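Local coordinates for DNA mismatch repair protein PMS1 (Saccharomyces cerevisiae, PDB 3H4L) that binds ATP through a GHKL-type ATPase fold and acts in DNA mismatch repair, probably as a MutL homologue, at residues R227-V232 and Y267-S272; K280-I285 and A315-L320. All blocks are in the same frame, centred on the assembly; numbering follows the deposited sequence.

Interaction 1. Residues R227-V232 and Y267-S272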
ATOM      1  N   ARG B 227      -3.369  10.546 -19.547  1.00 69.14           N
ATOM      2  CA  ARG B 227      -2.619  10.620 -20.801  1.00 69.63           C
ATOM      3  C   ARG B 227      -3.309   9.789 -21.882  1.00 69.27           C
ATOM      4  O   ARG B 227      -3.439   8.570 -21.751  1.00 69.35           O
ATOM      5  CB  ARG B 227      -1.182  10.121 -20.591  1.00 69.31           C
ATOM      6  CG  ARG B 227      -0.210  10.534 -21.688  1.00 69.98           C
ATOM      7  CD  ARG B 227       1.224  10.120 -21.362  1.00 71.38           C
ATOM      8  NE  ARG B 227       1.426   8.672 -21.444  1.00 73.34           N
ATOM      9  CZ  ARG B 227       2.542   8.049 -21.070  1.00 73.54           C
ATOM     10  NH1 ARG B 227       3.559   8.747 -20.583  1.00 74.27           N
ATOM     11  NH2 ARG B 227       2.649   6.730 -21.190  1.00 72.91           N
ATOM     12  N   GLY B 228      -3.757  10.457 -22.942  1.00 68.45           N
ATOM     13  CA  GLY B 228      -4.429   9.762 -24.029  1.00 67.03           C
ATOM     14  C   GLY B 228      -5.937   9.702 -23.872  1.00 65.57           C
ATOM     15  O   GLY B 228      -6.637   9.203 -24.752  1.00 65.73           O
ATOM     16  N   LEU B 229      -6.440  10.210 -22.748  1.00 63.66           N
ATOM     17  CA  LEU B 229      -7.874  10.211 -22.477  1.00 61.08           C
ATOM     18  C   LEU B 229      -8.571  11.457 -22.998  1.00 60.10           C
ATOM     19  O   LEU B 229      -7.990  12.543 -23.046  1.00 57.19           O
ATOM     20  CB  LEU B 229      -8.152  10.102 -20.975  1.00 59.88           C
ATOM     21  CG  LEU B 229      -7.839   8.820 -20.213  1.00 59.11           C
ATOM     22  CD1 LEU B 229      -8.390   8.984 -18.808  1.00 58.81           C
ATOM     23  CD2 LEU B 229      -8.463   7.600 -20.886  1.00 57.83           C
ATOM     24  N   GLU B 230      -9.832  11.278 -23.374  1.00 60.10           N
ATOM     25  CA  GLU B 230     -10.661  12.355 -23.888  1.00 60.68           C
ATOM     26  C   GLU B 230     -12.055  12.159 -23.326  1.00 59.73           C
ATOM     27  O   GLU B 230     -12.564  11.041 -23.310  1.00 60.23           O
ATOM     28  CB  GLU B 230     -10.725  12.314 -25.423  1.00 62.85           C
ATOM     29  CG  GLU B 230      -9.421  12.676 -26.123  1.00 65.11           C
ATOM     30  CD  GLU B 230      -9.064  14.141 -25.957  1.00 67.32           C
ATOM     31  OE1 GLU B 230      -7.922  14.523 -26.286  1.00 67.88           O
ATOM     32  OE2 GLU B 230      -9.931  14.913 -25.500  1.00 69.38           O
ATOM     33  N   GLU B 231     -12.670  13.240 -22.865  1.00 59.12           N
ATOM     34  CA  GLU B 231     -14.013  13.170 -22.312  1.00 58.70           C
ATOM     35  C   GLU B 231     -15.023  12.640 -23.325  1.00 58.44           C
ATOM     36  O   GLU B 231     -14.924  12.911 -24.525  1.00 58.63           O
ATOM     37  CB  GLU B 231     -14.455  14.551 -21.835  1.00 59.75           C
ATOM     38  CG  GLU B 231     -15.958  14.663 -21.619  1.00 61.63           C
ATOM     39  CD  GLU B 231     -16.395  16.042 -21.164  1.00 61.95           C
ATOM     40  OE1 GLU B 231     -17.618  16.305 -21.153  1.00 64.10           O
ATOM     41  OE2 GLU B 231     -15.521  16.860 -20.811  1.00 60.63           O
ATOM     42  N   VAL B 232     -15.991  11.880 -22.822  1.00 56.58           N
ATOM     43  CA  VAL B 232     -17.050  11.313 -23.639  1.00 55.04           C
ATOM     44  C   VAL B 232     -18.357  11.836 -23.063  1.00 55.36           C
ATOM     45  O   VAL B 232     -18.593  11.736 -21.863  1.00 54.10           O
ATOM     46  CB  VAL B 232     -17.030   9.760 -23.586  1.00 54.33           C
ATOM     47  CG1 VAL B 232     -18.245   9.176 -24.303  1.00 51.61           C
ATOM     48  CG2 VAL B 232     -15.761   9.248 -24.230  1.00 53.63           C
ATOM     49  N   TYR B 267     -14.693   8.804 -19.852  1.00 48.23           N
ATOM     50  CA  TYR B 267     -13.492   9.014 -20.641  1.00 47.27           C
ATOM     51  C   TYR B 267     -13.069   7.730 -21.320  1.00 48.07           C
ATOM     52  O   TYR B 267     -13.334   6.635 -20.824  1.00 48.62           O
ATOM     53  CB  TYR B 267     -12.353   9.517 -19.753  1.00 47.15           C
ATOM     54  CG  TYR B 267     -12.632  10.850 -19.103  1.00 45.20           C
ATOM     55  CD1 TYR B 267     -13.411  10.940 -17.954  1.00 44.70           C
ATOM     56  CD2 TYR B 267     -12.128  12.023 -19.650  1.00 44.36           C
ATOM     57  CE1 TYR B 267     -13.682  12.178 -17.363  1.00 47.70           C
ATOM     58  CE2 TYR B 267     -12.389  13.257 -19.076  1.00 47.03           C
ATOM     59  CZ  TYR B 267     -13.164  13.334 -17.934  1.00 47.88           C
ATOM     60  OH  TYR B 267     -13.411  14.569 -17.373  1.00 48.30           O
ATOM     61  N   ILE B 268     -12.417   7.871 -22.467  1.00 48.34           N
ATOM     62  CA  ILE B 268     -11.937   6.723 -23.220  1.00 48.16           C
ATOM     63  C   ILE B 268     -10.702   7.177 -23.980  1.00 50.08           C
ATOM     64  O   ILE B 268     -10.564   8.358 -24.306  1.00 51.49           O
ATOM     65  CB  ILE B 268     -13.009   6.200 -24.206  1.00 45.16           C
ATOM     66  CG1 ILE B 268     -12.553   4.869 -24.801  1.00 45.13           C
ATOM     67  CG2 ILE B 268     -13.240   7.207 -25.321  1.00 45.85           C
ATOM     68  CD1 ILE B 268     -13.636   4.110 -25.546  1.00 43.40           C
ATOM     69  N   SER B 269      -9.794   6.247 -24.239  1.00 52.66           N
ATOM     70  CA  SER B 269      -8.573   6.579 -24.952  1.00 55.55           C
ATOM     71  C   SER B 269      -8.872   7.081 -26.350  1.00 57.08           C
ATOM     72  O   SER B 269      -9.756   6.564 -27.030  1.00 55.58           O
ATOM     73  CB  SER B 269      -7.662   5.358 -25.043  1.00 55.07           C
ATOM     74  OG  SER B 269      -7.147   5.032 -23.770  1.00 57.88           O
ATOM     75  N   GLN B 270      -8.133   8.100 -26.768  1.00 60.74           N
ATOM     76  CA  GLN B 270      -8.310   8.638 -28.101  1.00 64.15           C
ATOM     77  C   GLN B 270      -7.647   7.670 -29.074  1.00 65.92           C
ATOM     78  O   GLN B 270      -6.644   7.038 -28.740  1.00 65.64           O
ATOM     79  CB  GLN B 270      -7.711  10.043 -28.200  1.00 64.45           C
ATOM     80  CG  GLN B 270      -6.348  10.237 -27.598  1.00 66.63           C
ATOM     81  CD  GLN B 270      -5.912  11.696 -27.670  1.00 67.75           C
ATOM     82  OE1 GLN B 270      -5.980  12.324 -28.728  1.00 67.78           O
ATOM     83  NE2 GLN B 270      -5.460  12.238 -26.548  1.00 67.00           N
ATOM     84  N   ASN B 271      -8.232   7.531 -30.261  1.00 68.86           N
ATOM     85  CA  ASN B 271      -7.720   6.610 -31.277  1.00 71.26           C
ATOM     86  C   ASN B 271      -6.324   6.948 -31.773  1.00 71.65           C
ATOM     87  O   ASN B 271      -5.696   6.143 -32.456  1.00 71.61           O
ATOM     88  CB  ASN B 271      -8.666   6.557 -32.477  1.00 73.03           C
ATOM     89  CG  ASN B 271      -8.902   7.923 -33.095  1.00 74.13           C
ATOM     90  OD1 ASN B 271      -8.023   8.789 -33.081  1.00 74.32           O
ATOM     91  ND2 ASN B 271     -10.092   8.117 -33.659  1.00 74.60           N
ATOM     92  N   SER B 272      -5.851   8.143 -31.442  1.00 73.16           N
ATOM     93  CA  SER B 272      -4.525   8.578 -31.852  1.00 74.25           C
ATOM     94  C   SER B 272      -3.533   7.430 -31.632  1.00 74.82           C
ATOM     95  O   SER B 272      -3.525   6.798 -30.570  1.00 75.57           O
ATOM     96  CB  SER B 272      -4.118   9.810 -31.040  1.00 74.72           C
ATOM     97  OG  SER B 272      -2.929  10.384 -31.541  1.00 74.94           O
TER
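With its CG turned away from the carbonyl carbon, the ring of Tyr267 swings beside its own backbone N, and this lays the CD2-CE2 side of the ring along the main chain of Glu231. Tyr267 CD2 lies 3.5 Å from Glu231 CA, and Tyr267 CE2 reaches Glu231 CB; the ring is inclined to the backbone it touches. The Leu229 side chain crosses that of Tyr267 at about a right angle, with its CD1 against Tyr267 CB. At the other end, Gln270 holds CG between its backbone N and carbonyl carbon (chi1 45°), which brings Gln270 CG to 3.0 Å from Gly228 O. Gln270 N donates to Gly228 O over 2.7 Å, almost along the C=O axis, with a C=O...N angle of 178°. The bent chain of Glu230 then packs CG on Gln270 CB, while its carboxylate stands at 82° to the amide plane; Glu230 OE1 and Gln270 NE2 come close at an angle too poor for a hydrogen bond. Between these ends Glu230 and Ile268 form the hydrogen-bonded antiparallel pair: Glu230 N donates to Ile268 O at 3.2 Å, and Ile268 N donates to Glu230 O at 3.3 Å. Ile268 CG2 meets Val232 CG2 at 3.4 Å. Gly228 has a positive phi, where a CB would press on the preceding carbonyl oxygen, consistent with glycine at the entry to the strand. Helix 343-362 packs on the Glu230 and Ile268 side, where Tyr357 OH bonds Glu231 O and Tyr358 OH bonds Ser269 O; helix 213-221 meets Tyr267. This is an antiparallel pairing at the edge of the four-stranded mixed sheet, joining outermost strand 229-237 to strand 261-269, in a domain of the S5 clan, consistent with a ribosomal protein S5 domain 2-like fold.

Interaction 2. Residues K280-I285 and A315-L320; sequences KDRQFI and AVFLNL
Phe284 and Phe317 run alongside each other in one direction, their rings touching at the rims with planes only 9° apart and centroids separated by 5.5 Å. Neither ring covers the face of the other; the closest atoms are Phe284 CD1 and Phe317 CE2, 3.4 Å apart. Both have CG beside the backbone N (chi1 -58° in each), which accounts for the matched direction. The edge of the Phe284 ring also receives Val316 O, in its plane, with CD1 at 3.6 Å. Next along this side, the aliphatic part of Arg282 extends the patch: CG approaches Phe317 CZ at 3.9 Å. The other side carries Gln283, Val316 and Ile285, where Val316 CG2 touches Gln283 CB. Three backbone bonds fix the register: Val316 N to Arg282 O at 2.9 Å, Phe284 N to Val316 O at 2.7 Å, and Leu318 N to Phe284 O at 3.1 Å. The second donor stands well above the carbonyl plane, 49° out of it. The strand segments run almost exactly parallel, and they are the two strands of a beta-alpha-beta crossover whose connection, helix 295-306, sets Leu298 against Gln283 and Ile285. Gln283 NE2 is tied to Pro314 O and to Asn302 OD1 of that helix, so two acceptors grip this one nitrogen. Behind the phenylalanines, helix 213-221 contributes Phe221 to both rings and to Arg282, and Ile217 to Phe317. At the strand entry, Glu72 of the second subunit packs against Asp281 and Arg282.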
ATOM      1  N   LYS B 280      -6.305  -5.088 -22.695  1.00 68.00           N
ATOM      2  CA  LYS B 280      -7.645  -4.664 -22.306  1.00 65.80           C
ATOM      3  C   LYS B 280      -7.689  -4.816 -20.785  1.00 64.20           C
ATOM      4  O   LYS B 280      -8.648  -5.338 -20.219  1.00 64.70           O
ATOM      5  CB  LYS B 280      -8.693  -5.559 -22.970  1.00 64.97           C
ATOM      6  N   ASP B 281      -6.628  -4.350 -20.131  1.00 62.01           N
ATOM      7  CA  ASP B 281      -6.498  -4.453 -18.684  1.00 59.83           C
ATOM      8  C   ASP B 281      -7.067  -3.279 -17.902  1.00 57.66           C
ATOM      9  O   ASP B 281      -7.098  -3.310 -16.674  1.00 57.73           O
ATOM     10  CB  ASP B 281      -5.020  -4.630 -18.302  1.00 59.38           C
ATOM     11  CG  ASP B 281      -4.198  -3.366 -18.517  1.00 59.36           C
ATOM     12  OD1 ASP B 281      -3.055  -3.302 -18.014  1.00 59.69           O
ATOM     13  OD2 ASP B 281      -4.691  -2.437 -19.192  1.00 58.97           O
ATOM     14  N   ARG B 282      -7.513  -2.245 -18.599  1.00 55.85           N
ATOM     15  CA  ARG B 282      -8.051  -1.082 -17.912  1.00 55.84           C
ATOM     16  C   ARG B 282      -9.386  -0.624 -18.498  1.00 55.81           C
ATOM     17  O   ARG B 282      -9.486   0.476 -19.051  1.00 54.64           O
ATOM     18  CB  ARG B 282      -7.030   0.059 -17.960  1.00 56.33           C
ATOM     19  CG  ARG B 282      -7.321   1.212 -17.007  1.00 58.12           C
ATOM     20  CD  ARG B 282      -6.164   2.215 -16.946  1.00 58.56           C
ATOM     21  NE  ARG B 282      -4.920   1.594 -16.494  1.00 59.79           N
ATOM     22  CZ  ARG B 282      -3.812   2.261 -16.178  1.00 59.76           C
ATOM     23  NH1 ARG B 282      -3.772   3.589 -16.254  1.00 57.46           N
ATOM     24  NH2 ARG B 282      -2.740   1.595 -15.779  1.00 60.51           N
ATOM     25  N   GLN B 283     -10.412  -1.463 -18.363  1.00 55.00           N
ATOM     26  CA  GLN B 283     -11.732  -1.132 -18.891  1.00 54.20           C
ATOM     27  C   GLN B 283     -12.838  -1.215 -17.820  1.00 53.22           C
ATOM     28  O   GLN B 283     -13.101  -2.282 -17.265  1.00 52.85           O
ATOM     29  CB  GLN B 283     -12.053  -2.057 -20.076  1.00 53.49           C
ATOM     30  CG  GLN B 283     -10.882  -2.248 -21.051  1.00 53.40           C
ATOM     31  CD  GLN B 283     -11.293  -2.892 -22.371  1.00 52.80           C
ATOM     32  OE1 GLN B 283     -11.990  -3.907 -22.395  1.00 53.11           O
ATOM     33  NE2 GLN B 283     -10.849  -2.305 -23.476  1.00 49.62           N
ATOM     34  N   PHE B 284     -13.478  -0.077 -17.540  1.00 50.96           N
ATOM     35  CA  PHE B 284     -14.552   0.002 -16.542  1.00 49.00           C
ATOM     36  C   PHE B 284     -15.837   0.566 -17.151  1.00 49.74           C
ATOM     37  O   PHE B 284     -15.813   1.601 -17.827  1.00 48.95           O
ATOM     38  CB  PHE B 284     -14.160   0.913 -15.371  1.00 45.52           C
ATOM     39  CG  PHE B 284     -12.919   0.487 -14.653  1.00 44.17           C
ATOM     40  CD1 PHE B 284     -11.670   0.805 -15.154  1.00 44.15           C
ATOM     41  CD2 PHE B 284     -12.998  -0.234 -13.465  1.00 44.46           C
ATOM     42  CE1 PHE B 284     -10.513   0.413 -14.481  1.00 42.92           C
ATOM     43  CE2 PHE B 284     -11.845  -0.631 -12.787  1.00 43.31           C
ATOM     44  CZ  PHE B 284     -10.602  -0.304 -13.298  1.00 41.52           C
ATOM     45  N   ILE B 285     -16.957  -0.098 -16.888  1.00 49.59           N
ATOM     46  CA  ILE B 285     -18.256   0.342 -17.400  1.00 50.86           C
ATOM     47  C   ILE B 285     -19.262   0.385 -16.268  1.00 49.70           C
ATOM     48  O   ILE B 285     -19.358  -0.549 -15.465  1.00 49.11           O
ATOM     49  CB  ILE B 285     -18.812  -0.622 -18.429  1.00 51.88           C
ATOM     50  CG1 ILE B 285     -18.880  -2.002 -17.776  1.00 54.47           C
ATOM     51  CG2 ILE B 285     -17.965  -0.597 -19.682  1.00 51.24           C
ATOM     52  CD1 ILE B 285     -19.234  -3.108 -18.664  1.00 55.68           C
ATOM     53  N   ALA B 315      -8.600   2.295 -23.142  1.00 59.88           N
ATOM     54  CA  ALA B 315      -8.805   2.358 -21.702  1.00 57.63           C
ATOM     55  C   ALA B 315     -10.246   2.881 -21.602  1.00 55.98           C
ATOM     56  O   ALA B 315     -10.608   3.843 -22.285  1.00 54.13           O
ATOM     57  CB  ALA B 315      -7.836   3.337 -21.066  1.00 57.21           C
ATOM     58  N   VAL B 316     -11.071   2.250 -20.770  1.00 54.28           N
ATOM     59  CA  VAL B 316     -12.465   2.662 -20.662  1.00 52.64           C
ATOM     60  C   VAL B 316     -12.955   3.054 -19.278  1.00 52.82           C
ATOM     61  O   VAL B 316     -12.627   2.418 -18.279  1.00 54.44           O
ATOM     62  CB  VAL B 316     -13.403   1.564 -21.171  1.00 51.95           C
ATOM     63  CG1 VAL B 316     -14.824   2.124 -21.323  1.00 50.38           C
ATOM     64  CG2 VAL B 316     -12.878   1.004 -22.474  1.00 49.38           C
ATOM     65  N   PHE B 317     -13.763   4.107 -19.255  1.00 52.36           N
ATOM     66  CA  PHE B 317     -14.375   4.642 -18.043  1.00 51.31           C
ATOM     67  C   PHE B 317     -15.678   5.275 -18.510  1.00 50.17           C
ATOM     68  O   PHE B 317     -15.769   6.492 -18.675  1.00 49.91           O
ATOM     69  CB  PHE B 317     -13.494   5.717 -17.398  1.00 51.46           C
ATOM     70  CG  PHE B 317     -12.127   5.242 -17.035  1.00 51.78           C
ATOM     71  CD1 PHE B 317     -11.028   5.599 -17.807  1.00 53.38           C
ATOM     72  CD2 PHE B 317     -11.934   4.428 -15.924  1.00 53.33           C
ATOM     73  CE1 PHE B 317      -9.748   5.156 -17.480  1.00 54.27           C
ATOM     74  CE2 PHE B 317     -10.656   3.975 -15.584  1.00 54.01           C
ATOM     75  CZ  PHE B 317      -9.563   4.340 -16.363  1.00 54.79           C
ATOM     76  N   LEU B 318     -16.688   4.446 -18.735  1.00 49.80           N
ATOM     77  CA  LEU B 318     -17.956   4.969 -19.208  1.00 50.17           C
ATOM     78  C   LEU B 318     -19.133   4.651 -18.323  1.00 49.64           C
ATOM     79  O   LEU B 318     -19.321   3.514 -17.896  1.00 49.03           O
ATOM     80  CB  LEU B 318     -18.234   4.451 -20.613  1.00 48.57           C
ATOM     81  CG  LEU B 318     -17.163   4.820 -21.632  1.00 48.55           C
ATOM     82  CD1 LEU B 318     -17.597   4.323 -22.989  1.00 48.67           C
ATOM     83  CD2 LEU B 318     -16.960   6.326 -21.654  1.00 48.43           C
ATOM     84  N   ASN B 319     -19.930   5.673 -18.049  1.00 50.94           N
ATOM     85  CA  ASN B 319     -21.116   5.488 -17.236  1.00 52.38           C
ATOM     86  C   ASN B 319     -22.346   5.643 -18.108  1.00 53.04           C
ATOM     87  O   ASN B 319     -22.496   6.654 -18.796  1.00 52.33           O
ATOM     88  CB  ASN B 319     -21.181   6.514 -16.102  1.00 51.95           C
ATOM     89  CG  ASN B 319     -22.438   6.361 -15.251  1.00 50.79           C
ATOM     90  OD1 ASN B 319     -22.612   5.360 -14.545  1.00 46.58           O
ATOM     91  ND2 ASN B 319     -23.326   7.348 -15.329  1.00 48.53           N
ATOM     92  N   LEU B 320     -23.202   4.622 -18.089  1.00 55.43           N
ATOM     93  CA  LEU B 320     -24.453   4.638 -18.838  1.00 57.90           C
ATOM     94  C   LEU B 320     -25.521   5.016 -17.828  1.00 59.37           C
ATOM     95  O   LEU B 320     -25.800   4.265 -16.886  1.00 59.75           O
ATOM     96  CB  LEU B 320     -24.781   3.263 -19.434  1.00 57.74           C
ATOM     97  CG  LEU B 320     -23.774   2.600 -20.375  1.00 58.78           C
ATOM     98  CD1 LEU B 320     -24.487   1.532 -21.197  1.00 57.02           C
ATOM     99  CD2 LEU B 320     -23.151   3.641 -21.296  1.00 59.54           C
TER

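Interactions 1 and 2 sit in one four-stranded mixed sheet, ordered 229-237, 261-269, 316-321, 283-287, with their centres about 11 Å apart. Interaction 1 ties the first pair and interaction 2 the last, so strands 261-269 and 316-321 are neighbours at the seam. There Tyr267 N lies 2.8 Å from Phe317 O, a probable hydrogen bond, and Ser269 OG lies 3.2 Å from Ala315 N, likewise probable. These bonds between the central strands make the antiparallel and parallel pairings parts of one continuous sheet. Both segments of interaction 1 precede those of interaction 2 in the chain. Helix 213-221 reaches both contacts, through Tyr267 and the Phe284-Phe317 pair.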